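Local coordinates for putative exported protein (Bacteroides fragilis NCTC 9343, PDB 3IEE), which is of unknown function but is an elongated, all-helical, putatively exported protein, probably a lipoprotein, at residues A[43-47]-A[253-259]; A[50-54]-A[129-134]; A[99-104]-A[139-143]; A[110-114]-A[126-130]; A[184-188]-A[200-204]. One frame throughout, in Å; residues are numbered along the deposited sequence. Where two conformers were deposited one is given.

Contact 1: residues A[43-47]-A[253-259]. With EDO (1,2-ethanediol), chain C.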
# COMPACT_ATOMS: atom_id res chain seq x y z
N GLU A 43 -0.74 -5.41 6.51
CA GLU A 43 0.20 -4.81 7.47
C GLU A 43 -0.21 -5.09 8.93
O GLU A 43 0.64 -5.32 9.77
CB GLU A 43 0.32 -3.31 7.27
CG GLU A 43 0.91 -2.85 5.91
CD GLU A 43 -0.00 -3.02 4.69
OE1 GLU A 43 -1.27 -3.24 4.79
OE2 GLU A 43 0.58 -2.89 3.60
N LYS A 44 -1.50 -5.00 9.24
CA LYS A 44 -1.92 -5.30 10.62
C LYS A 44 -1.68 -6.77 11.04
O LYS A 44 -1.37 -7.03 12.23
CB LYS A 44 -3.36 -4.81 10.88
CG LYS A 44 -3.39 -3.31 11.29
CD LYS A 44 -4.83 -2.75 11.38
CE LYS A 44 -5.39 -2.74 12.76
NZ LYS A 44 -6.74 -2.10 12.71
N ASP A 45 -1.83 -7.72 10.10
CA ASP A 45 -1.55 -9.13 10.34
C ASP A 45 -0.06 -9.34 10.57
O ASP A 45 0.35 -10.06 11.50
CB ASP A 45 -2.02 -10.03 9.21
CG ASP A 45 -3.56 -10.15 9.14
OD1 ASP A 45 -4.24 -9.52 9.95
OD2 ASP A 45 -4.07 -10.89 8.26
N VAL A 46 0.77 -8.69 9.75
CA VAL A 46 2.19 -8.78 9.96
C VAL A 46 2.60 -8.21 11.33
O VAL A 46 3.39 -8.83 12.05
CB VAL A 46 2.96 -8.10 8.81
CG1 VAL A 46 4.49 -8.10 9.09
CG2 VAL A 46 2.63 -8.79 7.45
N ASN A 47 2.06 -7.03 11.70
CA ASN A 47 2.23 -6.43 13.03
C ASN A 47 1.85 -7.41 14.17
O ASN A 47 2.56 -7.51 15.20
CB ASN A 47 1.34 -5.19 13.19
CG ASN A 47 1.82 -3.98 12.36
OD1 ASN A 47 2.91 -4.00 11.80
ND2 ASN A 47 0.99 -2.93 12.30
N TYR A 253 3.22 4.68 17.05
CA TYR A 253 2.06 4.10 16.38
C TYR A 253 0.95 3.70 17.38
O TYR A 253 1.25 3.25 18.50
CB TYR A 253 2.53 2.80 15.66
CG TYR A 253 1.38 2.00 15.06
CD1 TYR A 253 0.92 2.28 13.81
CD2 TYR A 253 0.73 1.02 15.80
CE1 TYR A 253 -0.11 1.58 13.24
CE2 TYR A 253 -0.33 0.33 15.25
CZ TYR A 253 -0.75 0.61 13.99
OH TYR A 253 -1.81 -0.05 13.43
N SER A 254 -0.31 3.88 16.99
CA SER A 254 -1.39 3.18 17.69
C SER A 254 -2.41 2.68 16.66
O SER A 254 -2.63 3.29 15.62
CB SER A 254 -2.02 4.07 18.77
OG SER A 254 -2.99 4.96 18.23
N ASP A 255 -3.02 1.53 16.94
CA ASP A 255 -4.11 1.08 16.11
C ASP A 255 -5.24 2.13 16.07
O ASP A 255 -5.88 2.27 15.05
CB ASP A 255 -4.66 -0.25 16.65
CG ASP A 255 -3.87 -1.47 16.18
OD1 ASP A 255 -3.01 -1.38 15.27
OD2 ASP A 255 -4.16 -2.55 16.71
N ALA A 256 -5.47 2.87 17.16
CA ALA A 256 -6.56 3.88 17.16
C ALA A 256 -6.27 4.96 16.09
O ALA A 256 -7.18 5.45 15.40
CB ALA A 256 -6.72 4.50 18.47
N ASP A 257 -5.01 5.38 16.05
CA ASP A 257 -4.57 6.38 15.06
C ASP A 257 -4.67 5.80 13.65
O ASP A 257 -5.19 6.47 12.75
CB ASP A 257 -3.16 6.87 15.38
CG ASP A 257 -3.14 7.83 16.58
OD1 ASP A 257 -4.16 8.48 16.88
OD2 ASP A 257 -2.09 7.95 17.23
N TYR A 258 -4.22 4.56 13.45
CA TYR A 258 -4.31 3.94 12.15
C TYR A 258 -5.73 3.85 11.65
O TYR A 258 -6.04 4.19 10.52
CB TYR A 258 -3.68 2.55 12.14
CG TYR A 258 -3.77 1.87 10.77
CD1 TYR A 258 -2.84 2.13 9.75
CD2 TYR A 258 -4.77 0.94 10.51
CE1 TYR A 258 -2.91 1.48 8.54
CE2 TYR A 258 -4.85 0.29 9.26
CZ TYR A 258 -3.91 0.58 8.28
OH TYR A 258 -4.04 -0.05 7.04
N ASP A 259 -6.61 3.40 12.54
CA ASP A 259 -8.00 3.23 12.22
C ASP A 259 -8.66 4.62 12.00
O ASP A 259 -9.55 4.75 11.17
CB ASP A 259 -8.68 2.48 13.35
CG ASP A 259 -8.20 1.02 13.45
OD1 ASP A 259 -7.54 0.48 12.50
OD2 ASP A 259 -8.49 0.45 14.52
C1 EDO C . 3.97 -4.56 8.19
O1 EDO C . 3.69 -3.37 8.96
C2 EDO C . 5.14 -4.31 7.23
O2 EDO C . 5.39 -5.47 6.41
O HOH W 1 -2.09 -0.53 5.43
O HOH W 2 -1.15 -3.36 14.48

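Contact 2: residues A[50-54]-A[129-134]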
# COMPACT_ATOMS: atom_id res chain seq x y z
N LEU A 50 4.46 -10.20 14.55
CA LEU A 50 5.63 -9.69 15.26
C LEU A 50 5.32 -9.42 16.75
O LEU A 50 6.15 -9.68 17.64
CB LEU A 50 6.15 -8.42 14.60
CG LEU A 50 6.77 -8.58 13.19
CD1 LEU A 50 6.94 -7.14 12.61
CD2 LEU A 50 8.13 -9.33 13.23
N ASP A 51 4.14 -8.89 17.01
CA ASP A 51 3.71 -8.63 18.39
C ASP A 51 3.64 -9.94 19.20
O ASP A 51 4.09 -9.98 20.35
CB ASP A 51 2.35 -7.96 18.41
CG ASP A 51 2.40 -6.46 18.09
OD1 ASP A 51 3.46 -5.86 18.20
OD2 ASP A 51 1.32 -5.91 17.80
N TYR A 52 3.04 -10.96 18.62
CA TYR A 52 2.98 -12.31 19.22
C TYR A 52 4.37 -12.88 19.43
O TYR A 52 4.68 -13.41 20.50
CB TYR A 52 2.15 -13.27 18.38
CG TYR A 52 2.05 -14.69 18.99
CD1 TYR A 52 1.30 -14.93 20.14
CD2 TYR A 52 2.81 -15.73 18.49
CE1 TYR A 52 1.25 -16.19 20.71
CE2 TYR A 52 2.76 -16.99 19.03
CZ TYR A 52 2.01 -17.22 20.16
OH TYR A 52 1.93 -18.49 20.69
N MSE A 53 5.23 -12.80 18.43
CA MSE A 53 6.62 -13.22 18.62
C MSE A 53 7.25 -12.55 19.84
O MSE A 53 7.82 -13.24 20.69
CB MSE A 53 7.47 -12.98 17.35
CG MSE A 53 7.11 -13.90 16.23
SE MSE A 53 7.95 -13.48 14.56
CE MSE A 53 9.75 -14.11 14.94
N GLU A 54 7.13 -11.22 19.95
CA GLU A 54 7.69 -10.48 21.09
C GLU A 54 7.09 -10.97 22.41
O GLU A 54 7.81 -11.24 23.38
CB GLU A 54 7.39 -8.98 21.00
CG GLU A 54 8.06 -8.22 19.88
CD GLU A 54 7.49 -6.77 19.68
OE1 GLU A 54 6.32 -6.48 20.06
OE2 GLU A 54 8.24 -5.92 19.14
N LEU A 129 16.30 -14.45 15.26
CA LEU A 129 15.24 -14.71 14.28
C LEU A 129 14.10 -13.67 14.35
O LEU A 129 13.52 -13.33 13.32
CB LEU A 129 14.68 -16.13 14.44
CG LEU A 129 14.38 -16.93 13.18
CD1 LEU A 129 15.51 -16.87 12.12
CD2 LEU A 129 14.06 -18.34 13.55
N LEU A 130 13.84 -13.11 15.53
CA LEU A 130 12.88 -12.02 15.65
C LEU A 130 13.42 -10.82 14.91
O LEU A 130 12.72 -10.18 14.13
CB LEU A 130 12.59 -11.67 17.13
CG LEU A 130 11.65 -10.50 17.44
CD1 LEU A 130 10.35 -10.57 16.64
CD2 LEU A 130 11.32 -10.35 18.93
N ASP A 131 14.70 -10.53 15.13
CA ASP A 131 15.31 -9.38 14.45
C ASP A 131 15.33 -9.56 12.93
O ASP A 131 15.07 -8.62 12.19
CB ASP A 131 16.72 -9.09 14.99
CG ASP A 131 16.71 -8.50 16.40
OD1 ASP A 131 15.71 -7.90 16.83
OD2 ASP A 131 17.76 -8.63 17.09
N VAL A 132 15.59 -10.76 12.47
CA VAL A 132 15.50 -11.05 11.04
C VAL A 132 14.10 -10.81 10.51
O VAL A 132 13.91 -10.29 9.41
CB VAL A 132 15.87 -12.49 10.77
CG1 VAL A 132 15.46 -12.93 9.42
CG2 VAL A 132 17.41 -12.71 10.97
N ASN A 133 13.08 -11.19 11.28
CA ASN A 133 11.71 -10.97 10.83
C ASN A 133 11.28 -9.52 10.82
O ASN A 133 10.49 -9.14 9.95
CB ASN A 133 10.70 -11.85 11.60
CG ASN A 133 10.40 -13.18 10.89
OD1 ASN A 133 11.18 -13.65 10.06
ND2 ASN A 133 9.28 -13.79 11.23
N TYR A 134 11.81 -8.68 11.72
CA TYR A 134 11.56 -7.25 11.61
C TYR A 134 12.08 -6.74 10.26
O TYR A 134 11.40 -5.97 9.59
CB TYR A 134 12.18 -6.43 12.72
CG TYR A 134 11.56 -6.57 14.09
CD1 TYR A 134 10.19 -6.33 14.31
CD2 TYR A 134 12.37 -6.86 15.19
CE1 TYR A 134 9.63 -6.45 15.58
CE2 TYR A 134 11.83 -6.98 16.48
CZ TYR A 134 10.47 -6.77 16.66
OH TYR A 134 10.01 -6.87 17.97

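Contact 3: residues A[99-104]-A[139-143]. With EDO (1,2-ethanediol), chain E.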
# COMPACT_ATOMS: atom_id res chain seq x y z
N GLY A 99 10.92 -11.22 -5.22
CA GLY A 99 11.51 -10.85 -3.93
C GLY A 99 10.51 -10.79 -2.81
O GLY A 99 10.79 -11.22 -1.67
N LEU A 100 9.33 -10.25 -3.08
CA LEU A 100 8.26 -10.21 -2.11
C LEU A 100 7.82 -11.61 -1.68
O LEU A 100 7.72 -11.91 -0.47
CB LEU A 100 7.05 -9.44 -2.71
CG LEU A 100 5.80 -9.45 -1.83
CD1 LEU A 100 6.06 -9.04 -0.37
CD2 LEU A 100 4.72 -8.60 -2.44
N PHE A 101 7.57 -12.48 -2.66
CA PHE A 101 7.07 -13.82 -2.35
C PHE A 101 8.13 -14.58 -1.55
O PHE A 101 7.80 -15.30 -0.61
CB PHE A 101 6.64 -14.58 -3.61
CG PHE A 101 5.36 -14.06 -4.25
CD1 PHE A 101 4.18 -13.95 -3.53
CD2 PHE A 101 5.32 -13.78 -5.61
CE1 PHE A 101 2.99 -13.47 -4.17
CE2 PHE A 101 4.19 -13.31 -6.22
CZ PHE A 101 3.01 -13.15 -5.51
N GLN A 102 9.40 -14.35 -1.87
CA GLN A 102 10.53 -15.02 -1.17
C GLN A 102 10.64 -14.51 0.27
O GLN A 102 10.75 -15.32 1.20
CB GLN A 102 11.86 -14.83 -1.92
CG GLN A 102 12.01 -15.75 -3.16
CD GLN A 102 13.37 -15.64 -3.90
OE1 GLN A 102 14.34 -15.11 -3.37
NE2 GLN A 102 13.40 -16.13 -5.15
N ALA A 103 10.58 -13.19 0.46
CA ALA A 103 10.65 -12.61 1.80
C ALA A 103 9.50 -13.07 2.67
O ALA A 103 9.69 -13.36 3.86
CB ALA A 103 10.77 -11.08 1.77
N ARG A 104 8.31 -13.19 2.07
CA ARG A 104 7.12 -13.59 2.79
C ARG A 104 7.20 -15.07 3.22
O ARG A 104 6.88 -15.39 4.36
CB ARG A 104 5.90 -13.32 1.91
CG ARG A 104 4.59 -13.61 2.55
CD ARG A 104 3.45 -13.13 1.65
NE ARG A 104 2.15 -13.43 2.25
CZ ARG A 104 1.56 -14.61 2.17
NH1 ARG A 104 2.13 -15.58 1.49
NH2 ARG A 104 0.39 -14.80 2.75
N GLN A 139 11.23 -5.26 4.27
CA GLN A 139 11.50 -5.64 2.89
C GLN A 139 10.21 -5.90 2.15
O GLN A 139 10.08 -5.42 1.03
CB GLN A 139 12.37 -6.87 2.79
CG GLN A 139 13.79 -6.55 3.16
CD GLN A 139 14.65 -7.80 3.28
OE1 GLN A 139 15.60 -7.83 4.05
NE2 GLN A 139 14.33 -8.82 2.49
N MSE A 140 9.30 -6.68 2.75
CA MSE A 140 7.96 -7.00 2.12
C MSE A 140 7.27 -5.70 1.77
O MSE A 140 6.78 -5.50 0.65
CB MSE A 140 7.10 -7.87 3.06
CG MSE A 140 7.65 -9.30 3.21
SE MSE A 140 6.79 -10.16 4.73
CE MSE A 140 5.01 -9.99 4.16
N SER A 141 7.31 -4.76 2.70
CA SER A 141 6.58 -3.52 2.50
C SER A 141 7.26 -2.67 1.43
O SER A 141 6.61 -2.02 0.64
CB SER A 141 6.51 -2.76 3.81
OG SER A 141 5.52 -3.38 4.61
N GLU A 142 8.57 -2.77 1.38
CA GLU A 142 9.34 -2.03 0.38
C GLU A 142 9.09 -2.56 -1.04
O GLU A 142 8.88 -1.78 -2.00
CB GLU A 142 10.83 -2.05 0.72
CG GLU A 142 11.20 -1.02 1.77
CD GLU A 142 12.68 -1.02 2.15
OE1 GLU A 142 13.41 -1.96 1.74
OE2 GLU A 142 13.10 -0.08 2.89
N TYR A 143 9.12 -3.88 -1.19
CA TYR A 143 8.81 -4.47 -2.49
C TYR A 143 7.40 -4.07 -2.98
O TYR A 143 7.20 -3.70 -4.16
CB TYR A 143 8.86 -5.98 -2.42
CG TYR A 143 10.23 -6.63 -2.33
CD1 TYR A 143 11.18 -6.42 -3.33
CD2 TYR A 143 10.52 -7.51 -1.29
CE1 TYR A 143 12.39 -7.06 -3.30
CE2 TYR A 143 11.74 -8.12 -1.23
CZ TYR A 143 12.66 -7.90 -2.23
OH TYR A 143 13.88 -8.51 -2.16
C1 EDO E . 13.50 -2.21 -1.71
O1 EDO E . 14.22 -1.55 -2.77
C2 EDO E . 13.74 -3.72 -1.69
O2 EDO E . 13.50 -4.24 -0.37
O HOH W 3 13.36 -11.24 -0.89

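Contact 4: residues A[110-114]-A[126-130]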
# COMPACT_ATOMS: atom_id res chain seq x y z
N ASN A 110 10.30 -18.63 9.30
CA ASN A 110 11.03 -18.16 10.47
C ASN A 110 10.17 -18.11 11.72
O ASN A 110 10.69 -18.27 12.82
CB ASN A 110 11.61 -16.76 10.25
CG ASN A 110 12.80 -16.76 9.33
OD1 ASN A 110 13.36 -17.80 8.99
ND2 ASN A 110 13.21 -15.57 8.93
N PHE A 111 8.88 -17.82 11.56
CA PHE A 111 7.95 -17.80 12.70
C PHE A 111 7.89 -19.17 13.37
O PHE A 111 7.98 -19.27 14.59
CB PHE A 111 6.55 -17.35 12.22
CG PHE A 111 5.50 -17.37 13.29
CD1 PHE A 111 5.55 -16.49 14.33
CD2 PHE A 111 4.45 -18.26 13.23
CE1 PHE A 111 4.60 -16.50 15.33
CE2 PHE A 111 3.46 -18.27 14.22
CZ PHE A 111 3.54 -17.37 15.26
N ASP A 112 7.76 -20.23 12.57
CA ASP A 112 7.74 -21.58 13.10
C ASP A 112 9.06 -21.93 13.82
O ASP A 112 9.08 -22.43 14.93
CB ASP A 112 7.50 -22.58 11.97
CG ASP A 112 6.11 -22.44 11.31
OD1 ASP A 112 5.21 -21.78 11.87
OD2 ASP A 112 5.92 -23.00 10.21
N THR A 113 10.18 -21.62 13.18
CA THR A 113 11.49 -21.89 13.76
C THR A 113 11.70 -21.13 15.07
O THR A 113 12.30 -21.65 16.03
CB THR A 113 12.60 -21.55 12.76
OG1 THR A 113 12.27 -22.14 11.50
CG2 THR A 113 13.98 -22.11 13.27
N TYR A 114 11.21 -19.91 15.12
CA TYR A 114 11.30 -19.05 16.31
C TYR A 114 10.61 -19.71 17.52
O TYR A 114 11.15 -19.74 18.63
CB TYR A 114 10.64 -17.71 16.02
CG TYR A 114 10.52 -16.79 17.19
CD1 TYR A 114 11.57 -16.01 17.59
CD2 TYR A 114 9.32 -16.71 17.91
CE1 TYR A 114 11.46 -15.13 18.66
CE2 TYR A 114 9.19 -15.84 18.99
CZ TYR A 114 10.28 -15.06 19.38
OH TYR A 114 10.21 -14.20 20.45
N ALA A 126 16.32 -17.28 19.36
CA ALA A 126 14.99 -16.70 19.15
C ALA A 126 15.09 -15.18 18.87
O ALA A 126 14.45 -14.67 17.91
CB ALA A 126 14.07 -16.98 20.33
N LYS A 127 15.86 -14.45 19.69
CA LYS A 127 15.95 -12.97 19.51
C LYS A 127 16.50 -12.65 18.14
O LYS A 127 16.01 -11.74 17.47
CB LYS A 127 16.81 -12.30 20.61
CG LYS A 127 17.43 -10.92 20.19
N LYS A 128 17.49 -13.42 17.69
CA LYS A 128 18.08 -13.19 16.35
C LYS A 128 17.11 -13.39 15.18
O LYS A 128 17.10 -12.61 14.21
CB LYS A 128 19.32 -14.07 16.16
CG LYS A 128 20.49 -13.68 17.08
CD LYS A 128 21.56 -14.78 17.23
CE LYS A 128 22.00 -15.37 15.88
NZ LYS A 128 23.06 -16.40 16.06
N LEU A 129 16.30 -14.45 15.26
CA LEU A 129 15.24 -14.71 14.28
C LEU A 129 14.10 -13.67 14.35
O LEU A 129 13.52 -13.33 13.32
CB LEU A 129 14.68 -16.13 14.44
CG LEU A 129 14.38 -16.93 13.18
CD1 LEU A 129 15.51 -16.87 12.12
CD2 LEU A 129 14.06 -18.34 13.55
N LEU A 130 13.84 -13.11 15.53
CA LEU A 130 12.88 -12.02 15.65
C LEU A 130 13.42 -10.82 14.91
O LEU A 130 12.72 -10.18 14.13
CB LEU A 130 12.59 -11.67 17.13
CG LEU A 130 11.65 -10.50 17.44
CD1 LEU A 130 10.35 -10.57 16.64
CD2 LEU A 130 11.32 -10.35 18.93

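Contact 5: residues A[184-188]-A[200-204]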
# COMPACT_ATOMS: atom_id res chain seq x y z
N SER A 184 -0.83 4.80 0.22
CA SER A 184 0.61 4.66 0.43
C SER A 184 1.01 5.16 1.83
O SER A 184 1.86 4.60 2.55
CB SER A 184 1.38 5.43 -0.64
OG SER A 184 2.73 5.10 -0.51
N ILE A 185 0.39 6.29 2.22
CA ILE A 185 0.65 6.85 3.54
C ILE A 185 0.16 5.91 4.64
O ILE A 185 0.86 5.65 5.65
CB ILE A 185 -0.02 8.25 3.69
CG1 ILE A 185 0.71 9.28 2.78
CG2 ILE A 185 -0.12 8.64 5.20
CD1 ILE A 185 -0.03 10.61 2.51
N LEU A 186 -1.05 5.36 4.45
CA LEU A 186 -1.59 4.35 5.40
C LEU A 186 -0.64 3.14 5.56
O LEU A 186 -0.33 2.71 6.69
CB LEU A 186 -2.97 3.87 4.97
CG LEU A 186 -4.10 4.92 5.07
CD1 LEU A 186 -5.35 4.36 4.43
CD2 LEU A 186 -4.32 5.37 6.50
N ASN A 187 -0.18 2.62 4.44
CA ASN A 187 0.73 1.46 4.44
C ASN A 187 2.06 1.73 5.14
O ASN A 187 2.63 0.83 5.80
CB ASN A 187 0.99 0.92 3.00
CG ASN A 187 -0.28 0.43 2.31
OD1 ASN A 187 -1.31 0.19 2.94
ND2 ASN A 187 -0.21 0.33 0.99
N LEU A 188 2.60 2.96 5.02
CA LEU A 188 3.79 3.36 5.79
C LEU A 188 3.47 3.51 7.26
O LEU A 188 4.23 3.04 8.13
CB LEU A 188 4.42 4.68 5.29
CG LEU A 188 5.10 4.75 3.92
CD1 LEU A 188 5.13 6.23 3.41
CD2 LEU A 188 6.51 4.13 3.91
N ILE A 200 6.86 9.28 5.66
CA ILE A 200 5.44 9.70 5.79
C ILE A 200 5.34 11.20 5.48
O ILE A 200 4.48 11.64 4.70
CB ILE A 200 4.90 9.42 7.17
CG1 ILE A 200 4.81 7.91 7.40
CG2 ILE A 200 3.49 10.13 7.38
CD1 ILE A 200 4.64 7.52 8.84
N ASP A 201 6.27 12.00 6.01
CA ASP A 201 6.20 13.45 5.76
C ASP A 201 6.36 13.78 4.27
O ASP A 201 5.71 14.71 3.75
CB ASP A 201 7.22 14.18 6.59
CG ASP A 201 7.04 13.98 8.08
OD1 ASP A 201 5.95 13.61 8.54
OD2 ASP A 201 8.01 14.24 8.83
N LEU A 202 7.23 13.04 3.59
CA LEU A 202 7.50 13.23 2.18
C LEU A 202 6.23 12.93 1.39
O LEU A 202 5.82 13.70 0.49
CB LEU A 202 8.61 12.27 1.74
CG LEU A 202 9.19 12.49 0.35
CD1 LEU A 202 9.74 13.92 0.17
CD2 LEU A 202 10.31 11.46 0.16
N LYS A 203 5.57 11.84 1.73
CA LYS A 203 4.35 11.47 1.02
C LYS A 203 3.18 12.44 1.32
O LYS A 203 2.36 12.70 0.44
CB LYS A 203 3.92 10.04 1.34
CG LYS A 203 4.90 8.97 0.86
CD LYS A 203 5.05 8.92 -0.65
CE LYS A 203 3.95 8.10 -1.33
NZ LYS A 203 4.19 7.94 -2.81
N VAL A 204 3.12 12.98 2.54
CA VAL A 204 2.15 14.03 2.87
C VAL A 204 2.41 15.29 2.05
O VAL A 204 1.47 15.96 1.54
CB VAL A 204 2.13 14.34 4.37
CG1 VAL A 204 1.31 15.62 4.62
CG2 VAL A 204 1.61 13.13 5.16

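Contact 1: residues A[43-47]-A[253-259]
Asp255 OD1 accepts two hydrogen bonds and packs against Lys44. Tyr253 OH donates to Asp255 OD1 at 2.6 Å, meeting the oxygen nearly along its C-O axis. Water 2 gives it a second hydrogen and in turn accepts from Asn47 ND2, so a single water joins the two segments here; the same ND2 also donates to Ala190 O. Lys44 CE lies 3.7 Å from Asp255 OD1, yet its ammonium passes by and forms a salt bridge with Asp259, Lys44 NZ to Asp259 OD1 2.7 Å, using the syn lone pair of that carboxylate. The lysine chain bends at chi3 (97°) to get there. On the way Lys44 CD rests 3.7 Å from Tyr258 CE2. With Asp255 nearby as a second negative group, the ammonium probably stays charged. At the other end of the patch, Tyr258 OH and Glu43 OE1 share water 1, weakly on the glutamate side, while Glu43 OE2 has a salt bridge to Lys144. Asn47 OD1 accepts from O1 of a 1,2-ethanediol, probably from the crystallisation liquor, at 3.0 Å. The nearly antiparallel axes stand 13.2 Å apart, so long side chains and waters span the gap. Three of these groups belong to the start of helix 255-268, where Ser254 OG accepts from Asp257 N, 3.0 Å, in a classical serine N-cap.

Contact 2: residues A[50-54]-A[129-134]
Glu54 turns CG away from its carbonyl carbon (chi1 -68°) and then runs out extended, while Tyr134, with a like first torsion, swings its ring across to meet it. The two side chains cross at about a right angle, and the carboxylate plane is turned 63° from the ring; Glu54 OE2 arrives at the ring edge, near its plane. Tyr134 OH donates to it, but the modelled Tyr134 OH to Glu54 OE2 separation of 2.3 Å is too short to be taken literally, and the exact placing of both groups is doubtful. Beside this pair the contact is largely apolar. Leu50 sets CD1 3.8 Å from Tyr134 CD1, and its other methyl, CD2, lies 4.0 Å from Asn133 CB. Leu130 CD1 is wedged 3.8 Å from Met53 CB, and Leu130 CD2 reaches the aliphatic CG of Glu54 at 4.0 Å. Met53 is a selenomethionine whose chain kinks at chi3; its SE lies 3.6 Å from Asn133 ND2, and the two side chains cross at about a right angle. That amide nitrogen is committed elsewhere, donating to Phe107 O, so the selenium is a packing neighbour. The axes of the two short segments, on helices 43-56 and 123-162, run antiparallel, 10.8 Å apart. His193, from a loop, meets the Tyr134 ring and also touches Leu50 and Glu54. The chemistry implies a largely apolar leucine and selenomethionine seam with one Tyr134-Glu54 hydrogen bond at its border, whose strength cannot be read from this model.

Contact 3: residues A[99-104]-A[139-143]
The ring of Tyr143 lies flat against bare backbone: Gly99 has no side chain, and its CA sits 3.9 Å from the ring centroid, 25° off the normal, a CH-pi contact. This is one station along the long helical hairpin of helices 87-119 and 123-162, whose short segments run antiparallel (162°) 8.9 Å apart. The same face of the ring takes Gly99 C, and Leu100 N comes within 3.5 Å of Tyr143 CD2. Over the opposite face lies a 1,2-ethanediol, probably from the crystallisation liquor, which donates through O2 to Glu142 OE1. Ala103 CB is at the ring edge. Further along, Leu100, its CG anti to the backbone N (chi1 174°), reaches across with CD1 to Met140 CB at 3.8 Å. Met140, a selenomethionine bent at its last torsion, packs alongside: CG is 3.9 Å from Ala103 CB, and CE is 4.0 Å from Arg104 CG. The extended arginine carries its guanidinium onward to Val70 O. Back at the ring's hydroxyl, water 3 spans the two helices, donating to Gly99 O at 2.7 Å and bonded to Tyr143 OH at 3.1 Å.

Contact 4: residues A[110-114]-A[126-130]
Asn110 opens the contact by laying its amide group against Leu129, CG to CD1 3.9 Å, the two side chains passing obliquely. Its ND2 is bonded further along the partner helix, to Asn133 OD1. The two segments lie near the turn of the helical hairpin formed by helices 87-119 and 123-162, and their axes run antiparallel (163°) at 9.6 Å. Leu129 packs against the surface of the first helix. Leu129 CD2 lies against the backbone there, 3.4 Å from Asn110 O, an oxygen already taken by the helical bond from Tyr114 N. Leu129 chi1 stands at -139°, away from the staggered values, and in this setting CD1 goes to the asparagine and CD2 to the backbone. Thr113 comes next, crossing Leu129 at about a right angle, Thr113 CB to Leu129 CD2 3.6 Å; its hydroxyl bonds back to Ala109 O within its own helix. Last is Tyr114, where a chi1 of 173° swings the ring toward Ala126 and Leu130. The ring slips past Ala126, Tyr114 CE1 lying 3.6 Å from Ala126 CB, and has Leu130 CB 3.9 Å from the same CE1. The phenol OH continues beyond the hairpin to Met53 O on helix 43-56, tying in a third helix. Ala126 O lies in the plane of the Tyr114 ring, at its edge, 3.1 Å from CE1.

Contact 5: residues A[184-188]-A[200-204]
Ile185 and Lys203 meet at the centre, the isoleucine CG1 3.6 Å from the lysine CB, with the two side chains passing at a slant. Leu188 comes at the lysine from another direction, nearly perpendicular, and in the conformer given sets CD1 3.8 Å from Lys203 CG. The lysine thus lends its methylenes to an otherwise aliphatic patch. It folds at both chi2 (-64°) and chi3 (-83°), which carries Lys203 CE to 3.3 Å from Ser184 OG. The serine oxygen and the ammonium do not pair: Ser184 OG is bonded to Gln145 OE1, and Lys203 NZ forms a salt bridge with Glu206 one turn on. That carboxylate would offset the charge of a lysine otherwise enclosed. At one end of the patch Leu188 CB packs 3.9 Å from Ile200 CG1; at the other, Ile185 CD1 touches Val204 CG2 at 4.0 Å. The segments come from consecutive helices, 169-189 and 197-215, that make an antiparallel hairpin, with axes 9.7 Å apart and 169° between their directions. Every touching residue is buried, and further helices pack against the pair. Val244 of helix 224-247 packs against Ile185, Ile200 and Val204 alike, and Ile241 adds to the cover of Val204. From helix 255-268, Leu261, Thr262 and Phe265 touch Leu186, which points elsewhere from the same turn of helix 169-189.

From the N terminus, helix 43-56 opens two loops. Contact 1 closes the widest, holding the start of that helix to the start of helix 255-268 across 205 residues and spanning all the others. Contact 2 sets the following turns of helix 43-56 on helix 123-162. Contact 3 joins helices 87-119 and 123-162; its segments alternate with those of contact 2, so the two loops cross. Contact 4 lies within contact 3, nearer the hairpin turn, and ends on the same residues, Leu129 and Leu130, as contact 2. Contact 5 comes later, in series, closing the hairpin of the C-terminal family region, which contact 1 ties to the N-terminal one.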